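Local coordinates for L-isoleucine-4-hydroxylase (Bacillus thuringiensis, PDB 6LNH), which hydroxylates L-isoleucine at C4 to (4S)-4-hydroxy-L-isoleucine, using iron, 2-oxoglutarate and dioxygen, and also sulfoxidises L-methionine, at residues Pro166-Lys171 / Phe222-Pro227. Sequence-based numbering, arbitrary orientation.
Sequences PIWLHK and FHAVTP. With FE (Fe (III) ion), chain M.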
ATOM      1  N   PRO C 166      27.287   6.406  -2.598  1.00 63.69           N
ATOM      2  CA  PRO C 166      27.330   4.952  -2.830  1.00 65.65           C
ATOM      3  C   PRO C 166      25.952   4.274  -2.906  1.00 57.26           C
ATOM      4  O   PRO C 166      25.023   4.750  -2.291  1.00 59.14           O
ATOM      5  CB  PRO C 166      28.116   4.442  -1.616  1.00 64.32           C
ATOM      6  CG  PRO C 166      27.718   5.385  -0.511  1.00 67.58           C
ATOM      7  CD  PRO C 166      27.539   6.726  -1.192  1.00 70.79           C
ATOM      8  N   ILE C 167      25.874   3.197  -3.691  1.00 51.71           N
ATOM      9  CA  ILE C 167      24.600   2.468  -3.963  1.00 51.33           C
ATOM     10  C   ILE C 167      24.200   1.575  -2.782  1.00 42.02           C
ATOM     11  O   ILE C 167      23.003   1.281  -2.669  1.00 51.37           O
ATOM     12  CB  ILE C 167      24.731   1.665  -5.273  1.00 47.93           C
ATOM     13  CG1 ILE C 167      23.375   1.401  -5.928  1.00 45.49           C
ATOM     14  CG2 ILE C 167      25.511   0.382  -5.052  1.00 47.54           C
ATOM     15  CD1 ILE C 167      23.465   1.131  -7.409  1.00 47.45           C
ATOM     16  N   TRP C 168      25.147   1.182  -1.928  1.00 42.64           N
ATOM     17  CA  TRP C 168      24.810   0.269  -0.824  1.00 34.76           C
ATOM     18  C   TRP C 168      25.278   0.797   0.539  1.00 36.16           C
ATOM     19  O   TRP C 168      25.377   2.012   0.727  1.00 40.32           O
ATOM     20  CB  TRP C 168      25.384  -1.127  -1.113  1.00 37.61           C
ATOM     21  CG  TRP C 168      24.894  -2.282  -0.232  1.00 39.35           C
ATOM     22  CD1 TRP C 168      25.677  -3.199   0.410  1.00 39.09           C
ATOM     23  CD2 TRP C 168      23.535  -2.634   0.078  1.00 40.18           C
ATOM     24  NE1 TRP C 168      24.897  -4.094   1.100  1.00 38.68           N
ATOM     25  CE2 TRP C 168      23.579  -3.770   0.913  1.00 39.91           C
ATOM     26  CE3 TRP C 168      22.289  -2.098  -0.265  1.00 41.26           C
ATOM     27  CZ2 TRP C 168      22.430  -4.375   1.409  1.00 40.67           C
ATOM     28  CZ3 TRP C 168      21.147  -2.707   0.231  1.00 41.97           C
ATOM     29  CH2 TRP C 168      21.229  -3.834   1.055  1.00 41.41           C
ATOM     30  N   LEU C 169      25.525  -0.100   1.501  1.00 34.04           N
ATOM     31  CA  LEU C 169      25.834   0.286   2.878  1.00 34.63           C
ATOM     32  C   LEU C 169      27.049   1.205   2.935  1.00 41.67           C
ATOM     33  O   LEU C 169      28.001   1.047   2.162  1.00 39.02           O
ATOM     34  CB  LEU C 169      26.077  -0.962   3.735  1.00 34.14           C
ATOM     35  CG  LEU C 169      24.860  -1.850   3.971  1.00 44.95           C
ATOM     36  CD1 LEU C 169      25.332  -3.171   4.529  1.00 37.15           C
ATOM     37  CD2 LEU C 169      23.874  -1.161   4.911  1.00 34.93           C
ATOM     38  N   HIS C 170      27.008   2.173   3.854  1.00 41.09           N
ATOM     39  CA  HIS C 170      28.034   3.209   3.896  1.00 40.02           C
ATOM     40  C   HIS C 170      27.895   4.026   5.176  1.00 41.91           C
ATOM     41  O   HIS C 170      26.939   3.876   5.944  1.00 38.70           O
ATOM     42  CB  HIS C 170      27.929   4.129   2.711  1.00 42.75           C
ATOM     43  CG  HIS C 170      26.658   4.908   2.674  1.00 43.93           C
ATOM     44  ND1 HIS C 170      25.519   4.458   2.039  1.00 47.17           N
ATOM     45  CD2 HIS C 170      26.349   6.110   3.205  1.00 40.95           C
ATOM     46  CE1 HIS C 170      24.552   5.341   2.209  1.00 43.29           C
ATOM     47  NE2 HIS C 170      25.029   6.346   2.924  1.00 51.74           N
ATOM     48  N   LYS C 171      28.868   4.915   5.372  1.00 40.40           N
ATOM     49  CA  LYS C 171      28.834   5.955   6.386  1.00 37.18           C
ATOM     50  C   LYS C 171      28.957   7.297   5.683  1.00 35.95           C
ATOM     51  O   LYS C 171      29.699   7.431   4.704  1.00 36.41           O
ATOM     52  CB  LYS C 171      29.953   5.761   7.394  1.00 34.47           C
ATOM     53  CG  LYS C 171      29.859   4.422   8.082  1.00 40.85           C
ATOM     54  CD  LYS C 171      30.960   4.222   9.093  1.00 41.53           C
ATOM     55  CE  LYS C 171      30.838   2.858   9.758  1.00 41.06           C
ATOM     56  NZ  LYS C 171      31.942   2.601  10.726  1.00 42.36           N
ATOM     57  N   PHE C 222      26.720   1.376   9.778  1.00 38.71           N
ATOM     58  CA  PHE C 222      26.480   1.631   8.370  1.00 39.10           C
ATOM     59  C   PHE C 222      24.991   1.832   8.141  1.00 39.65           C
ATOM     60  O   PHE C 222      24.146   1.348   8.899  1.00 35.99           O
ATOM     61  CB  PHE C 222      26.980   0.474   7.502  1.00 36.93           C
ATOM     62  CG  PHE C 222      28.472   0.325   7.483  1.00 40.75           C
ATOM     63  CD1 PHE C 222      29.134  -0.281   8.538  1.00 40.42           C
ATOM     64  CD2 PHE C 222      29.212   0.779   6.405  1.00 35.12           C
ATOM     65  CE1 PHE C 222      30.507  -0.425   8.521  1.00 39.75           C
ATOM     66  CE2 PHE C 222      30.585   0.639   6.381  1.00 41.79           C
ATOM     67  CZ  PHE C 222      31.233   0.036   7.443  1.00 42.26           C
ATOM     68  N   HIS C 223      24.673   2.562   7.080  1.00 33.34           N
ATOM     69  CA  HIS C 223      23.293   2.703   6.656  1.00 37.48           C
ATOM     70  C   HIS C 223      23.247   2.672   5.139  1.00 37.73           C
ATOM     71  O   HIS C 223      24.272   2.762   4.458  1.00 38.28           O
ATOM     72  CB  HIS C 223      22.655   3.992   7.198  1.00 39.54           C
ATOM     73  CG  HIS C 223      23.127   5.237   6.514  1.00 39.47           C
ATOM     74  ND1 HIS C 223      24.102   6.053   7.045  1.00 42.29           N
ATOM     75  CD2 HIS C 223      22.762   5.802   5.338  1.00 36.15           C
ATOM     76  CE1 HIS C 223      24.314   7.071   6.229  1.00 41.81           C
ATOM     77  NE2 HIS C 223      23.515   6.941   5.186  1.00 39.11           N
ATOM     78  N   ALA C 224      22.035   2.540   4.616  1.00 36.40           N
ATOM     79  CA  ALA C 224      21.806   2.604   3.184  1.00 33.85           C
ATOM     80  C   ALA C 224      20.350   2.973   2.971  1.00 35.65           C
ATOM     81  O   ALA C 224      19.521   2.855   3.877  1.00 30.61           O
ATOM     82  CB  ALA C 224      22.143   1.279   2.492  1.00 34.65           C
ATOM     83  N   VAL C 225      20.045   3.416   1.760  1.00 34.13           N
ATOM     84  CA  VAL C 225      18.669   3.628   1.338  1.00 35.73           C
ATOM     85  C   VAL C 225      18.443   2.812   0.071  1.00 34.15           C
ATOM     86  O   VAL C 225      19.196   2.932  -0.904  1.00 39.17           O
ATOM     87  CB  VAL C 225      18.338   5.120   1.145  1.00 34.76           C
ATOM     88  CG1 VAL C 225      19.200   5.768   0.070  1.00 37.65           C
ATOM     89  CG2 VAL C 225      16.856   5.299   0.849  1.00 33.32           C
ATOM     90  N   THR C 226      17.434   1.951   0.114  1.00 35.97           N
ATOM     91  CA  THR C 226      17.074   1.106  -1.011  1.00 35.94           C
ATOM     92  C   THR C 226      16.720   1.965  -2.228  1.00 33.95           C
ATOM     93  O   THR C 226      16.232   3.090  -2.081  1.00 35.33           O
ATOM     94  CB  THR C 226      15.908   0.206  -0.578  1.00 41.27           C
ATOM     95  OG1 THR C 226      16.399  -0.812   0.308  1.00 45.30           O
ATOM     96  CG2 THR C 226      15.163  -0.429  -1.745  1.00 47.03           C
ATOM     97  N   PRO C 227      16.991   1.478  -3.444  1.00 35.02           N
ATOM     98  CA  PRO C 227      16.640   2.246  -4.644  1.00 37.45           C
ATOM     99  C   PRO C 227      15.155   2.578  -4.692  1.00 35.56           C
ATOM    100  O   PRO C 227      14.315   1.901  -4.099  1.00 34.18           O
ATOM    101  CB  PRO C 227      17.039   1.314  -5.795  1.00 34.52           C
ATOM    102  CG  PRO C 227      18.100   0.448  -5.212  1.00 40.13           C
ATOM    103  CD  PRO C 227      17.682   0.221  -3.791  1.00 32.19           C
TER
HETATM  104 FE    FE M 301      23.585   8.268   2.974  1.00 42.60          FE
HETATM  105  O   HOH W   1      22.488   3.797  -0.051  1.00 41.76           O
HETATM  106  O   HOH W   2      22.405   9.658   4.392  1.00 37.76           O
HETATM  107  O   HOH W   3      23.163  10.124   1.519  1.00 47.83           O
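His170 and His223 form a single antiparallel hydrogen-bonded pair: His223 N reaches His170 O at 2.9 Å in a nearly straight bond (168°), whereas the return bond from His170 N to His223 O is more bent. Leu169 CA adds a CA-H...O contact to that same His223 O. Both imidazoles bind the iron(III) ion through NE2, at 2.4 Å for His170 and 2.6 Å for His223, and their planes are turned 69° apart. In both residues the bond to CB leaves the partner segment, and a first torsion setting CG between backbone N and carbonyl carbon (64° in His170) brings NE2 back to the shared iron. His170 ND1 donates in its ring plane to Trp168 O at 2.8 Å, which helps hold the ring's rotation and is consistent with NE2 being presented to the iron. Beside this site, the extended Lys171 chain lays CE over one face of the Phe222 ring, 3.7 Å from its centroid; NZ makes an off-centre cation-pi contact. Leu169 CD2 packs on Ala224 CB at 3.8 Å. Asp172 completes the His-Asp-His facial triad of this cupin-type dioxygenase. The loop between strands 145-156 and 176-184 lies against strand 222-229, whose backbone pairs with strand 189-196, while Trp168 stacks on Trp168 of a second subunit.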